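Local atomic coordinates of putative N-acetylmuramoyl-L-alanine amidase,autolysin cwp6 (Peptoclostridium difficile, PDB entry 5J72), a protein that is bound to the cell wall through CWB2 modules and probably hydrolyses peptidoglycan as a zinc-dependent N-acetylmuramoyl-L-alanine amidase. Residues W152-N163 / A177-N188; D213-V222 / V233-R241. All blocks are in the same frame, centred on the assembly; numbering follows the deposited sequence. Where two conformers were deposited one is given.

Contact 1 (W152-N163 / A177-N188); sequences WKDGSSKVVIVN and ASTYDAPILLAN
Val160 O accepts from Leu185 N at 2.8 Å, nearly in line with its C=O bond, and Ile184 CA adds a weaker C-H...O contact to the same oxygen. The bond belongs to a right-handed beta-alpha-beta unit of the CWB2 module, in which helix 174-180 leads from strand 158-163 back to its parallel neighbour 184-187. Pro183 O takes Val160 N, and Val162 O takes Ala187 N. Val160 and Ile184 lie side by side on one sheet face; on the other, Ile161 CG2 meets Ala187 CB at 3.7 Å.

A Schellman motif with Asp181 at positive phi ends the helix. Lys158 crosses the Tyr180 ring at about a right angle, its CD over the face 3.7 Å from the centroid, while Val160 CG2 comes to the ring edge. Tyr180 OH itself bonds to Glu251. A water joins Ser156 OG, Lys158 N and Tyr180 O. Trp152, with CG beside its backbone N (chi1 -66°), offers its five-membered ring to Pro183, whose CD sits 3.7 Å from the centroid and almost on the ring normal. Trp152 NE1 reaches Asp181 O at 3.0 Å, approaching from above the carbonyl plane.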
ATOM      1  N   TRP A 152       1.260 -11.381  17.949  1.00 16.53           N
ATOM      2  CA  TRP A 152       1.164 -11.393  19.454  1.00 17.64           C
ATOM      3  C   TRP A 152       0.797 -12.798  19.895  1.00 17.53           C
ATOM      4  O   TRP A 152      -0.110 -13.024  20.716  1.00 16.79           O
ATOM      5  CB  TRP A 152       0.052 -10.349  19.888  1.00 14.17           C
ATOM      6  CG  TRP A 152       0.488  -8.969  19.556  1.00 17.11           C
ATOM      7  CD1 TRP A 152       1.146  -8.087  20.382  1.00 17.44           C
ATOM      8  CD2 TRP A 152       0.341  -8.290  18.276  1.00 17.69           C
ATOM      9  NE1 TRP A 152       1.396  -6.899  19.702  1.00 18.77           N
ATOM     10  CE2 TRP A 152       0.911  -7.004  18.411  1.00 21.27           C
ATOM     11  CE3 TRP A 152      -0.206  -8.654  17.040  1.00 17.04           C
ATOM     12  CZ2 TRP A 152       0.927  -6.068  17.350  1.00 19.27           C
ATOM     13  CZ3 TRP A 152      -0.177  -7.739  15.979  1.00 17.06           C
ATOM     14  CH2 TRP A 152       0.375  -6.461  16.145  1.00 15.60           C
ATOM     15  N   LYS A 153       1.541 -13.789  19.384  1.00 16.29           N
ATOM     16  CA  LYS A 153       1.217 -15.180  19.735  1.00 16.94           C
ATOM     17  C   LYS A 153       1.431 -15.393  21.243  1.00 18.97           C
ATOM     18  O   LYS A 153       0.688 -16.138  21.902  1.00 17.10           O
ATOM     19  CB  LYS A 153       2.136 -16.131  18.937  1.00 15.48           C
ATOM     20  CG  LYS A 153       1.815 -17.595  19.256  1.00 21.89           C
ATOM     21  CD  LYS A 153       0.433 -17.911  18.757  1.00 34.74           C
ATOM     22  CE  LYS A 153       0.039 -19.329  19.086  1.00 50.11           C
ATOM     23  N   ASP A 154       2.406 -14.698  21.787  1.00 14.48           N
ATOM     24  CA  ASP A 154       2.698 -14.859  23.207  1.00 20.21           C
ATOM     25  C   ASP A 154       1.865 -13.917  24.072  1.00 23.17           C
ATOM     26  O   ASP A 154       2.137 -13.797  25.281  1.00 20.13           O
ATOM     27  CB  ASP A 154       4.203 -14.572  23.471  1.00 23.28           C
ATOM     28  CG  ASP A 154       4.648 -13.205  22.974  1.00 27.99           C
ATOM     29  OD1 ASP A 154       5.553 -12.635  23.569  1.00 31.79           O
ATOM     30  OD2 ASP A 154       4.071 -12.709  21.999  1.00 29.21           O
ATOM     31  N   GLY A 155       0.917 -13.221  23.483  1.00 17.41           N
ATOM     32  CA  GLY A 155       0.023 -12.381  24.291  1.00 16.70           C
ATOM     33  C   GLY A 155       0.305 -10.897  24.148  1.00 20.47           C
ATOM     34  O   GLY A 155       1.240 -10.489  23.463  1.00 18.41           O
ATOM     35  N   SER A 156      -0.502 -10.062  24.822  1.00 17.66           N
ATOM     36  CA  SER A 156      -0.273  -8.610  24.746  1.00 17.09           C
ATOM     37  C   SER A 156      -0.835  -7.970  26.011  1.00 19.51           C
ATOM     38  O   SER A 156      -1.988  -8.296  26.354  1.00 20.61           O
ATOM     39  CB  SER A 156      -1.019  -8.020  23.543  1.00 21.20           C
ATOM     40  OG  SER A 156      -0.572  -6.670  23.411  1.00 20.51           O
ATOM     41  N   SER A 157      -0.098  -7.051  26.669  1.00 18.30           N
ATOM     42  CA  SER A 157      -0.709  -6.493  27.897  1.00 18.44           C
ATOM     43  C   SER A 157      -1.784  -5.465  27.557  1.00 19.40           C
ATOM     44  O   SER A 157      -2.644  -5.194  28.380  1.00 18.38           O
ATOM     45  CB  SER A 157       0.366  -5.902  28.811  1.00 23.91           C
ATOM     46  OG  SER A 157       0.960  -4.828  28.115  1.00 33.43           O
ATOM     47  N   LYS A 158      -1.749  -4.899  26.355  1.00 18.73           N
ATOM     48  CA  LYS A 158      -2.775  -3.946  25.918  1.00 16.27           C
ATOM     49  C   LYS A 158      -3.419  -4.423  24.615  1.00 20.09           C
ATOM     50  O   LYS A 158      -2.759  -5.111  23.805  1.00 18.67           O
ATOM     51  CB  LYS A 158      -2.182  -2.568  25.621  1.00 17.34           C
ATOM     52  CG  LYS A 158      -1.640  -1.858  26.877  1.00 23.26           C
ATOM     53  CD  LYS A 158      -0.956  -0.495  26.472  1.00 26.03           C
ATOM     54  CE  LYS A 158      -0.995   0.534  27.580  1.00 31.75           C
ATOM     55  NZ  LYS A 158      -0.111   0.140  28.651  1.00 42.51           N
ATOM     56  N   VAL A 159      -4.678  -4.099  24.423  1.00 17.78           N
ATOM     57  CA  VAL A 159      -5.410  -4.366  23.194  1.00 16.28           C
ATOM     58  C   VAL A 159      -6.174  -3.094  22.879  1.00 20.65           C
ATOM     59  O   VAL A 159      -6.822  -2.537  23.780  1.00 18.88           O
ATOM     60  CB  VAL A 159      -6.426  -5.553  23.278  1.00 16.94           C
ATOM     61  CG1 VAL A 159      -7.181  -5.724  21.936  1.00 15.87           C
ATOM     62  CG2 VAL A 159      -5.685  -6.871  23.635  1.00 18.43           C
ATOM     63  N   VAL A 160      -6.123  -2.648  21.608  1.00 18.68           N
ATOM     64  CA  VAL A 160      -6.892  -1.490  21.182  1.00 17.50           C
ATOM     65  C   VAL A 160      -8.163  -2.011  20.569  1.00 19.58           C
ATOM     66  O   VAL A 160      -8.161  -2.983  19.809  1.00 21.05           O
ATOM     67  CB  VAL A 160      -6.085  -0.640  20.193  1.00 18.19           C
ATOM     68  CG1 VAL A 160      -6.977   0.511  19.575  1.00 18.27           C
ATOM     69  CG2 VAL A 160      -4.884  -0.072  20.929  1.00 17.13           C
ATOM     70  N   ILE A 161      -9.281  -1.354  20.865  1.00 18.78           N
ATOM     71  CA  ILE A 161     -10.536  -1.827  20.281  1.00 17.12           C
ATOM     72  C   ILE A 161     -11.184  -0.657  19.507  1.00 22.41           C
ATOM     73  O   ILE A 161     -11.182   0.461  20.002  1.00 22.98           O
ATOM     74  CB  ILE A 161     -11.466  -2.196  21.480  1.00 22.22           C
ATOM     75  CG1 ILE A 161     -11.028  -3.563  22.120  1.00 24.98           C
ATOM     76  CG2 ILE A 161     -12.901  -2.280  20.936  1.00 25.02           C
ATOM     77  CD1 ILE A 161     -11.555  -4.755  21.338  1.00 24.30           C
ATOM     78  N   VAL A 162     -11.698  -0.942  18.359  1.00 21.33           N
ATOM     79  CA  VAL A 162     -12.360   0.047  17.480  1.00 23.02           C
ATOM     80  C   VAL A 162     -13.647  -0.636  17.086  1.00 22.36           C
ATOM     81  O   VAL A 162     -13.701  -1.846  17.037  1.00 23.37           O
ATOM     82  CB  VAL A 162     -11.441   0.251  16.248  1.00 25.44           C
ATOM     83  CG1 VAL A 162     -12.217   0.825  15.090  1.00 33.41           C
ATOM     84  CG2 VAL A 162     -10.240   1.151  16.662  1.00 28.44           C
ATOM     85  N   ASN A 163     -14.684   0.143  16.825  1.00 24.31           N
ATOM     86  CA  ASN A 163     -15.932  -0.408  16.327  1.00 24.49           C
ATOM     87  C   ASN A 163     -15.697  -0.914  14.940  1.00 28.66           C
ATOM     88  O   ASN A 163     -15.279  -0.107  14.088  1.00 32.63           O
ATOM     89  CB  ASN A 163     -16.979   0.713  16.289  1.00 30.91           C
ATOM     90  CG  ASN A 163     -18.324   0.246  15.750  1.00 33.10           C
ATOM     91  OD1 ASN A 163     -18.399  -0.530  14.791  1.00 31.48           O
ATOM     92  ND2 ASN A 163     -19.454   0.660  16.379  1.00 32.73           N
ATOM     93  N   ALA A 177      -1.614   2.121  18.578  1.00 17.42           N
ATOM     94  CA  ALA A 177      -1.429   0.686  18.790  1.00 16.86           C
ATOM     95  C   ALA A 177       0.038   0.313  18.629  1.00 17.33           C
ATOM     96  O   ALA A 177       0.528  -0.526  19.395  1.00 17.69           O
ATOM     97  CB  ALA A 177      -2.273  -0.122  17.786  1.00 16.59           C
ATOM     98  N   SER A 178       0.746   0.946  17.683  1.00 19.70           N
ATOM     99  CA  SER A 178       2.158   0.647  17.476  1.00 18.38           C
ATOM    100  C   SER A 178       2.991   1.157  18.638  1.00 22.50           C
ATOM    101  O   SER A 178       3.974   0.508  19.032  1.00 22.43           O
ATOM    102  CB  SER A 178       2.682   1.290  16.187  1.00 23.19           C
ATOM    103  OG  SER A 178       1.780   1.011  15.112  0.79 27.28           O
ATOM    104  N   THR A 179       2.620   2.321  19.204  1.00 18.99           N
ATOM    105  CA  THR A 179       3.360   2.824  20.350  1.00 17.95           C
ATOM    106  C   THR A 179       3.193   1.860  21.550  1.00 20.32           C
ATOM    107  O   THR A 179       4.151   1.655  22.307  1.00 23.90           O
ATOM    108  CB  THR A 179       2.797   4.226  20.735  1.00 21.53           C
ATOM    109  OG1 THR A 179       3.124   5.112  19.634  1.00 21.58           O
ATOM    110  CG2 THR A 179       3.427   4.758  22.013  1.00 23.76           C
ATOM    111  N   TYR A 180       1.987   1.287  21.708  1.00 19.52           N
ATOM    112  CA  TYR A 180       1.763   0.293  22.765  1.00 23.21           C
ATOM    113  C   TYR A 180       2.308  -1.108  22.375  1.00 27.09           C
ATOM    114  O   TYR A 180       2.407  -1.983  23.242  1.00 29.89           O
ATOM    115  CB  TYR A 180       0.269   0.036  22.939  1.00 22.10           C
ATOM    116  CG  TYR A 180      -0.594   1.179  23.431  1.00 22.87           C
ATOM    117  CD1 TYR A 180      -0.092   2.134  24.307  1.00 22.10           C
ATOM    118  CD2 TYR A 180      -1.920   1.271  23.057  1.00 20.57           C
ATOM    119  CE1 TYR A 180      -0.905   3.159  24.798  1.00 22.50           C
ATOM    120  CE2 TYR A 180      -2.747   2.283  23.549  1.00 23.01           C
ATOM    121  CZ  TYR A 180      -2.229   3.213  24.416  1.00 23.16           C
ATOM    122  OH  TYR A 180      -3.098   4.153  24.882  1.00 24.78           O
ATOM    123  N   ASP A 181       2.577  -1.320  21.094  1.00 26.12           N
ATOM    124  CA  ASP A 181       2.961  -2.643  20.530  1.00 27.89           C
ATOM    125  C   ASP A 181       1.778  -3.578  20.862  1.00 27.39           C
ATOM    126  O   ASP A 181       1.898  -4.587  21.540  1.00 24.06           O
ATOM    127  CB  ASP A 181       4.312  -3.147  21.101  1.00 34.47           C
ATOM    128  CG  ASP A 181       4.808  -4.435  20.417  1.00 43.53           C
ATOM    129  OD1 ASP A 181       4.274  -4.785  19.306  1.00 39.84           O
ATOM    130  OD2 ASP A 181       5.709  -5.089  20.984  1.00 47.97           O
ATOM    131  N   ALA A 182       0.603  -3.191  20.366  1.00 19.80           N
ATOM    132  CA  ALA A 182      -0.639  -3.895  20.625  1.00 17.89           C
ATOM    133  C   ALA A 182      -1.441  -4.121  19.357  1.00 18.39           C
ATOM    134  O   ALA A 182      -1.335  -3.338  18.428  1.00 19.61           O
ATOM    135  CB  ALA A 182      -1.504  -3.017  21.531  1.00 17.77           C
ATOM    136  N   PRO A 183      -2.231  -5.180  19.318  1.00 15.19           N
ATOM    137  CA  PRO A 183      -3.061  -5.399  18.159  1.00 15.59           C
ATOM    138  C   PRO A 183      -4.388  -4.583  18.306  1.00 18.34           C
ATOM    139  O   PRO A 183      -4.749  -4.147  19.429  1.00 17.62           O
ATOM    140  CB  PRO A 183      -3.396  -6.893  18.229  1.00 15.37           C
ATOM    141  CG  PRO A 183      -3.467  -7.163  19.740  1.00 13.95           C
ATOM    142  CD  PRO A 183      -2.313  -6.285  20.311  1.00 15.27           C
ATOM    143  N   ILE A 184      -5.092  -4.422  17.203  1.00 16.85           N
ATOM    144  CA  ILE A 184      -6.383  -3.783  17.232  1.00 18.25           C
ATOM    145  C   ILE A 184      -7.397  -4.932  16.997  1.00 16.18           C
ATOM    146  O   ILE A 184      -7.290  -5.687  16.013  1.00 18.25           O
ATOM    147  CB  ILE A 184      -6.506  -2.757  16.103  1.00 16.51           C
ATOM    148  CG1 ILE A 184      -5.634  -1.528  16.436  1.00 18.51           C
ATOM    149  CG2 ILE A 184      -8.031  -2.461  15.869  1.00 18.01           C
ATOM    150  CD1 ILE A 184      -5.437  -0.490  15.263  1.00 18.03           C
ATOM    151  N   LEU A 185      -8.349  -5.092  17.910  1.00 17.03           N
ATOM    152  CA  LEU A 185      -9.411  -6.076  17.682  1.00 16.75           C
ATOM    153  C   LEU A 185     -10.733  -5.256  17.506  1.00 20.15           C
ATOM    154  O   LEU A 185     -10.772  -4.078  17.836  1.00 20.32           O
ATOM    155  CB  LEU A 185      -9.630  -7.071  18.877  1.00 17.47           C
ATOM    156  CG  LEU A 185      -8.421  -7.996  19.089  1.00 20.41           C
ATOM    157  CD1 LEU A 185      -8.671  -8.897  20.334  1.00 20.38           C
ATOM    158  CD2 LEU A 185      -8.092  -8.842  17.811  1.00 18.44           C
ATOM    159  N   LEU A 186     -11.779  -5.913  17.062  1.00 20.01           N
ATOM    160  CA  LEU A 186     -12.995  -5.171  16.744  1.00 21.94           C
ATOM    161  C   LEU A 186     -14.217  -5.499  17.593  1.00 23.59           C
ATOM    162  O   LEU A 186     -14.448  -6.657  17.950  1.00 23.76           O
ATOM    163  CB  LEU A 186     -13.348  -5.503  15.261  1.00 22.10           C
ATOM    164  CG  LEU A 186     -12.206  -5.210  14.277  1.00 21.68           C
ATOM    165  CD1 LEU A 186     -12.595  -5.658  12.890  1.00 23.83           C
ATOM    166  CD2 LEU A 186     -11.833  -3.739  14.319  1.00 18.15           C
ATOM    167  N   ALA A 187     -15.009  -4.450  17.862  1.00 24.79           N
ATOM    168  CA  ALA A 187     -16.238  -4.547  18.644  1.00 26.03           C
ATOM    169  C   ALA A 187     -17.438  -4.017  17.807  1.00 31.60           C
ATOM    170  O   ALA A 187     -17.245  -3.423  16.740  1.00 29.81           O
ATOM    171  CB  ALA A 187     -16.118  -3.646  19.845  1.00 26.90           C
ATOM    172  N   ASN A 188     -18.653  -4.274  18.320  1.00 32.58           N
ATOM    173  CA  ASN A 188     -19.880  -3.708  17.792  1.00 35.37           C
ATOM    174  C   ASN A 188     -20.185  -2.611  18.788  1.00 36.49           C
ATOM    175  O   ASN A 188     -19.517  -2.515  19.830  1.00 33.18           O
ATOM    176  CB  ASN A 188     -20.975  -4.742  17.735  1.00 35.47           C
ATOM    177  CG  ASN A 188     -20.728  -5.676  16.586  1.00 34.50           C
ATOM    178  OD1 ASN A 188     -20.469  -5.209  15.468  1.00 38.27           O
ATOM    179  ND2 ASN A 188     -20.791  -6.979  16.734  1.00 34.31           N
TER
HETATM  180  O   HOH W   1       0.846  -4.121  24.736  1.00 30.28           O

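Contact 2 (D213-V222 / V233-R241); sequences DDGSVSQKAV and VTRIGGVDR
The backbones come closest between Asp213 and Gly237, with CA atoms 4.6 Å apart, and lie wider at the other end, where the CA atoms of Val222 and Val233 are 7.6 Å apart. Gly237, without a side chain, lets the backbone pass close to Asp213.

Arg235 bridges the space between. Its CG stands anti to the backbone N (chi1 -173°), and a bend at chi3 (-70°) turns the guanidinium end-on to Val217 O. NH1 reaches that oxygen at 2.6 Å and NH2 at 2.7 Å, so two nitrogens share one acceptor, which lies close to the guanidinium plane. This fork limits rotation of the group, and Gly212 O gives NH1 a second bond. Asp214 CB lies over one guanidinium face, offset toward the rim. The carboxylates of Asp213 and Asp214 do not touch the guanidinium, though their charge may help to balance it.

These segments belong to the beta-alpha-beta unit in which helix 219-228 joins strand 207-211 to the parallel strand 232-236, the last of its sheet. Ser218 is the N-cap of that helix, its OG accepting from Lys220 N at 3.0 Å and also bonded to Asp190. Asp213 O receives both Ser216 N and Val217 N, which curls the loop that presents Val217 O. In the first turn of the helix, Val222 CG2 packs 3.6 Å from Arg235 NH2, while Val222 CG1 meets Val233 CG2 at 4.2 Å. A water accepts from Arg235 NH2 at 3.0 Å and donates to Gln219 OE1.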
ATOM      1  N   ASP A 213     -15.967   7.617  21.138  1.00 43.88           N
ATOM      2  CA  ASP A 213     -16.728   7.974  22.357  1.00 45.46           C
ATOM      3  C   ASP A 213     -17.843   6.907  22.575  1.00 42.42           C
ATOM      4  O   ASP A 213     -17.944   5.982  21.756  1.00 38.65           O
ATOM      5  CB  ASP A 213     -17.282   9.426  22.271  1.00 47.58           C
ATOM      6  CG  ASP A 213     -18.284   9.710  21.162  1.00 51.42           C
ATOM      7  OD1 ASP A 213     -18.744   8.741  20.490  1.00 49.58           O
ATOM      8  OD2 ASP A 213     -18.625  10.907  20.967  1.00 53.80           O
ATOM      9  N   ASP A 214     -18.688   7.025  23.633  1.00 41.28           N
ATOM     10  CA  ASP A 214     -19.667   5.952  23.891  1.00 46.36           C
ATOM     11  C   ASP A 214     -20.669   5.779  22.804  1.00 48.28           C
ATOM     12  O   ASP A 214     -21.363   4.757  22.756  1.00 45.51           O
ATOM     13  CB  ASP A 214     -20.364   6.116  25.248  1.00 51.50           C
ATOM     14  CG  ASP A 214     -21.108   7.418  25.411  1.00 63.69           C
ATOM     15  OD1 ASP A 214     -21.416   7.777  26.569  1.00 64.06           O
ATOM     16  OD2 ASP A 214     -21.379   8.090  24.377  1.00 66.83           O
ATOM     17  N   GLY A 215     -20.745   6.756  21.889  1.00 46.89           N
ATOM     18  CA  GLY A 215     -21.644   6.610  20.758  1.00 44.64           C
ATOM     19  C   GLY A 215     -21.101   5.567  19.798  1.00 45.38           C
ATOM     20  O   GLY A 215     -21.865   4.913  19.104  1.00 44.84           O
ATOM     21  N   SER A 216     -19.746   5.396  19.766  1.00 42.93           N
ATOM     22  CA  SER A 216     -19.091   4.412  18.874  1.00 41.12           C
ATOM     23  C   SER A 216     -19.013   3.021  19.534  1.00 37.27           C
ATOM     24  O   SER A 216     -19.416   2.003  18.955  1.00 37.94           O
ATOM     25  CB  SER A 216     -17.692   4.901  18.530  1.00 41.47           C
ATOM     26  OG  SER A 216     -17.198   4.063  17.499  1.00 50.42           O
ATOM     27  N   VAL A 217     -18.509   3.015  20.759  1.00 36.41           N
ATOM     28  CA  VAL A 217     -18.410   1.790  21.557  1.00 36.11           C
ATOM     29  C   VAL A 217     -18.973   2.149  22.936  1.00 29.46           C
ATOM     30  O   VAL A 217     -18.344   2.891  23.695  1.00 32.31           O
ATOM     31  CB  VAL A 217     -16.940   1.289  21.631  1.00 31.71           C
ATOM     32  CG1 VAL A 217     -16.912  -0.048  22.407  1.00 31.47           C
ATOM     33  CG2 VAL A 217     -16.383   1.108  20.201  1.00 28.31           C
ATOM     34  N   SER A 218     -20.131   1.615  23.239  1.00 33.95           N
ATOM     35  CA  SER A 218     -20.883   1.970  24.471  1.00 37.85           C
ATOM     36  C   SER A 218     -20.462   1.209  25.718  1.00 39.80           C
ATOM     37  O   SER A 218     -19.637   0.293  25.658  1.00 38.92           O
ATOM     38  CB  SER A 218     -22.368   1.682  24.240  1.00 35.69           C
ATOM     39  OG  SER A 218     -22.637   0.305  24.395  1.00 33.90           O
ATOM     40  N   GLN A 219     -21.051   1.585  26.853  1.00 39.35           N
ATOM     41  CA  GLN A 219     -20.810   0.909  28.117  1.00 40.43           C
ATOM     42  C   GLN A 219     -21.278  -0.537  28.007  1.00 39.04           C
ATOM     43  O   GLN A 219     -20.808  -1.396  28.749  1.00 39.13           O
ATOM     44  CB  GLN A 219     -21.615   1.605  29.235  1.00 46.06           C
ATOM     45  CG  GLN A 219     -21.486   0.858  30.575  1.00 59.28           C
ATOM     46  CD  GLN A 219     -20.038   0.567  31.001  1.00 65.42           C
ATOM     47  OE1 GLN A 219     -19.115   1.396  30.841  1.00 68.37           O
ATOM     48  NE2 GLN A 219     -19.808  -0.641  31.518  1.00 62.71           N
ATOM     49  N   LYS A 220     -22.235  -0.821  27.118  1.00 35.33           N
ATOM     50  CA  LYS A 220     -22.697  -2.201  27.015  1.00 35.86           C
ATOM     51  C   LYS A 220     -21.567  -3.039  26.426  1.00 36.77           C
ATOM     52  O   LYS A 220     -21.391  -4.187  26.826  1.00 35.05           O
ATOM     53  CB  LYS A 220     -23.915  -2.338  26.100  1.00 39.25           C
ATOM     54  CG  LYS A 220     -25.082  -1.441  26.519  1.00 46.43           C
ATOM     55  CD  LYS A 220     -26.410  -2.103  26.166  1.00 51.84           C
ATOM     56  CE  LYS A 220     -27.579  -1.234  26.659  1.00 56.68           C
ATOM     57  NZ  LYS A 220     -28.883  -1.832  26.284  1.00 59.53           N
ATOM     58  N   ALA A 221     -20.831  -2.471  25.449  1.00 33.67           N
ATOM     59  CA  ALA A 221     -19.698  -3.231  24.925  1.00 31.01           C
ATOM     60  C   ALA A 221     -18.633  -3.260  26.023  1.00 27.30           C
ATOM     61  O   ALA A 221     -17.967  -4.283  26.170  1.00 30.42           O
ATOM     62  CB  ALA A 221     -19.138  -2.573  23.646  1.00 29.36           C
ATOM     63  N   VAL A 222     -18.446  -2.190  26.781  1.00 26.59           N
ATOM     64  CA  VAL A 222     -17.432  -2.220  27.812  1.00 29.83           C
ATOM     65  C   VAL A 222     -17.736  -3.388  28.763  1.00 33.98           C
ATOM     66  O   VAL A 222     -16.806  -4.106  29.121  1.00 30.44           O
ATOM     67  CB  VAL A 222     -17.351  -0.885  28.554  1.00 32.36           C
ATOM     68  CG1 VAL A 222     -16.451  -0.999  29.771  1.00 32.10           C
ATOM     69  CG2 VAL A 222     -16.833   0.212  27.604  1.00 36.53           C
ATOM     70  N   VAL A 233     -10.281  -0.452  31.530  1.00 24.52           N
ATOM     71  CA  VAL A 233     -10.628   0.048  30.220  1.00 25.87           C
ATOM     72  C   VAL A 233     -10.342   1.558  30.088  1.00 30.19           C
ATOM     73  O   VAL A 233     -10.930   2.365  30.833  1.00 27.61           O
ATOM     74  CB  VAL A 233     -12.091  -0.232  29.900  1.00 26.01           C
ATOM     75  CG1 VAL A 233     -12.454   0.451  28.593  1.00 26.36           C
ATOM     76  CG2 VAL A 233     -12.347  -1.734  29.790  1.00 25.80           C
ATOM     77  N   THR A 234      -9.442   1.959  29.174  1.00 26.86           N
ATOM     78  CA  THR A 234      -9.142   3.374  28.939  1.00 23.31           C
ATOM     79  C   THR A 234      -9.942   3.787  27.759  1.00 25.14           C
ATOM     80  O   THR A 234     -10.235   2.966  26.860  1.00 26.51           O
ATOM     81  CB  THR A 234      -7.641   3.549  28.649  1.00 26.65           C
ATOM     82  OG1 THR A 234      -6.936   3.413  29.891  1.00 28.17           O
ATOM     83  CG2 THR A 234      -7.291   4.924  28.034  1.00 30.95           C
ATOM     84  N   ARG A 235     -10.338   5.066  27.668  1.00 25.50           N
ATOM     85  CA  ARG A 235     -11.109   5.465  26.485  1.00 28.20           C
ATOM     86  C   ARG A 235     -10.515   6.769  25.977  1.00 27.65           C
ATOM     87  O   ARG A 235     -10.209   7.668  26.775  1.00 25.64           O
ATOM     88  CB  ARG A 235     -12.605   5.723  26.792  1.00 33.99           C
ATOM     89  CG  ARG A 235     -13.404   5.957  25.479  1.00 35.56           C
ATOM     90  CD  ARG A 235     -14.863   6.360  25.739  1.00 41.73           C
ATOM     91  NE  ARG A 235     -15.645   5.246  26.270  1.00 37.23           N
ATOM     92  CZ  ARG A 235     -16.397   4.462  25.515  1.00 33.18           C
ATOM     93  NH1 ARG A 235     -16.469   4.663  24.205  1.00 31.87           N
ATOM     94  NH2 ARG A 235     -17.082   3.466  26.059  1.00 33.50           N
ATOM     95  N   ILE A 236     -10.323   6.847  24.676  1.00 27.47           N
ATOM     96  CA  ILE A 236      -9.750   8.028  24.012  1.00 29.99           C
ATOM     97  C   ILE A 236     -10.747   8.297  22.919  1.00 30.10           C
ATOM     98  O   ILE A 236     -10.885   7.510  21.996  1.00 29.71           O
ATOM     99  CB  ILE A 236      -8.373   7.790  23.416  1.00 33.86           C
ATOM    100  CG1 ILE A 236      -7.348   7.419  24.522  1.00 32.93           C
ATOM    101  CG2 ILE A 236      -7.936   9.087  22.688  1.00 37.03           C
ATOM    102  CD1 ILE A 236      -6.125   6.756  23.960  1.00 34.16           C
ATOM    103  N   GLY A 237     -11.475   9.413  23.012  1.00 32.30           N
ATOM    104  CA  GLY A 237     -12.493   9.704  22.000  1.00 38.11           C
ATOM    105  C   GLY A 237     -12.953  11.137  22.197  1.00 43.22           C
ATOM    106  O   GLY A 237     -13.276  11.523  23.318  1.00 43.23           O
ATOM    107  N   GLY A 238     -12.944  11.933  21.123  1.00 42.56           N
ATOM    108  CA  GLY A 238     -13.360  13.320  21.224  1.00 41.80           C
ATOM    109  C   GLY A 238     -14.704  13.501  20.555  1.00 41.51           C
ATOM    110  O   GLY A 238     -15.351  12.518  20.202  1.00 40.44           O
ATOM    111  N   VAL A 239     -15.109  14.797  20.341  1.00 45.47           N
ATOM    112  CA  VAL A 239     -16.406  15.145  19.723  1.00 48.50           C
ATOM    113  C   VAL A 239     -16.491  14.722  18.262  1.00 44.98           C
ATOM    114  O   VAL A 239     -17.569  14.455  17.761  1.00 43.06           O
ATOM    115  CB  VAL A 239     -16.648  16.681  19.873  1.00 52.10           C
ATOM    116  CG1 VAL A 239     -15.605  17.490  19.092  1.00 54.95           C
ATOM    117  CG2 VAL A 239     -18.049  17.046  19.386  1.00 55.78           C
ATOM    118  N   ASP A 240     -15.349  14.657  17.568  1.00 38.72           N
ATOM    119  CA  ASP A 240     -15.341  14.286  16.165  1.00 32.03           C
ATOM    120  C   ASP A 240     -13.972  13.649  15.854  1.00 28.12           C
ATOM    121  O   ASP A 240     -13.134  13.605  16.744  1.00 30.43           O
ATOM    122  CB  ASP A 240     -15.564  15.541  15.268  1.00 31.31           C
ATOM    123  CG  ASP A 240     -14.478  16.622  15.260  1.00 39.97           C
ATOM    124  OD1 ASP A 240     -13.409  16.409  15.840  1.00 37.67           O
ATOM    125  OD2 ASP A 240     -14.709  17.687  14.666  1.00 46.40           O
ATOM    126  N   ARG A 241     -13.759  13.195  14.649  1.00 31.22           N
ATOM    127  CA  ARG A 241     -12.472  12.573  14.230  1.00 30.96           C
ATOM    128  C   ARG A 241     -11.313  13.483  14.452  1.00 28.62           C
ATOM    129  O   ARG A 241     -10.257  13.006  14.809  1.00 27.85           O
ATOM    130  CB  ARG A 241     -12.463  12.330  12.723  1.00 31.84           C
ATOM    131  CG  ARG A 241     -13.680  11.605  12.278  1.00 36.15           C
ATOM    132  CD  ARG A 241     -13.738  11.483  10.796  1.00 31.05           C
ATOM    133  NE  ARG A 241     -14.729  10.479  10.476  1.00 33.59           N
ATOM    134  CZ  ARG A 241     -14.824   9.912   9.296  1.00 37.02           C
ATOM    135  NH1 ARG A 241     -13.998  10.257   8.326  1.00 32.45           N
ATOM    136  NH2 ARG A 241     -15.742   8.981   9.068  1.00 42.04           N
TER
HETATM  137  O   HOH W   2     -17.860   3.550  28.915  1.00 47.84           O

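Contact 1 comes first along the chain, contact 2 after it, and their centres lie 16 Å apart. Both belong to one four-stranded parallel sheet, with strand order 184-187, 158-163, 207-211, 232-236. Contact 1 joins the first two of these strands; contact 2 links the outermost strand at the other side to the loop and helix that lead into it. They meet directly where Asn163 ND2 probably donates to Ser216 O at 2.9 Å, near Val217 CG2, which packs on Asn163 N. Tyr180 OH also approaches Ile236 CD1. The two beta-alpha-beta units, joined through helix 194-203, thus form one compact part of the CWB2 cell-wall-anchoring region, well apart from the zinc site of the amidase domain.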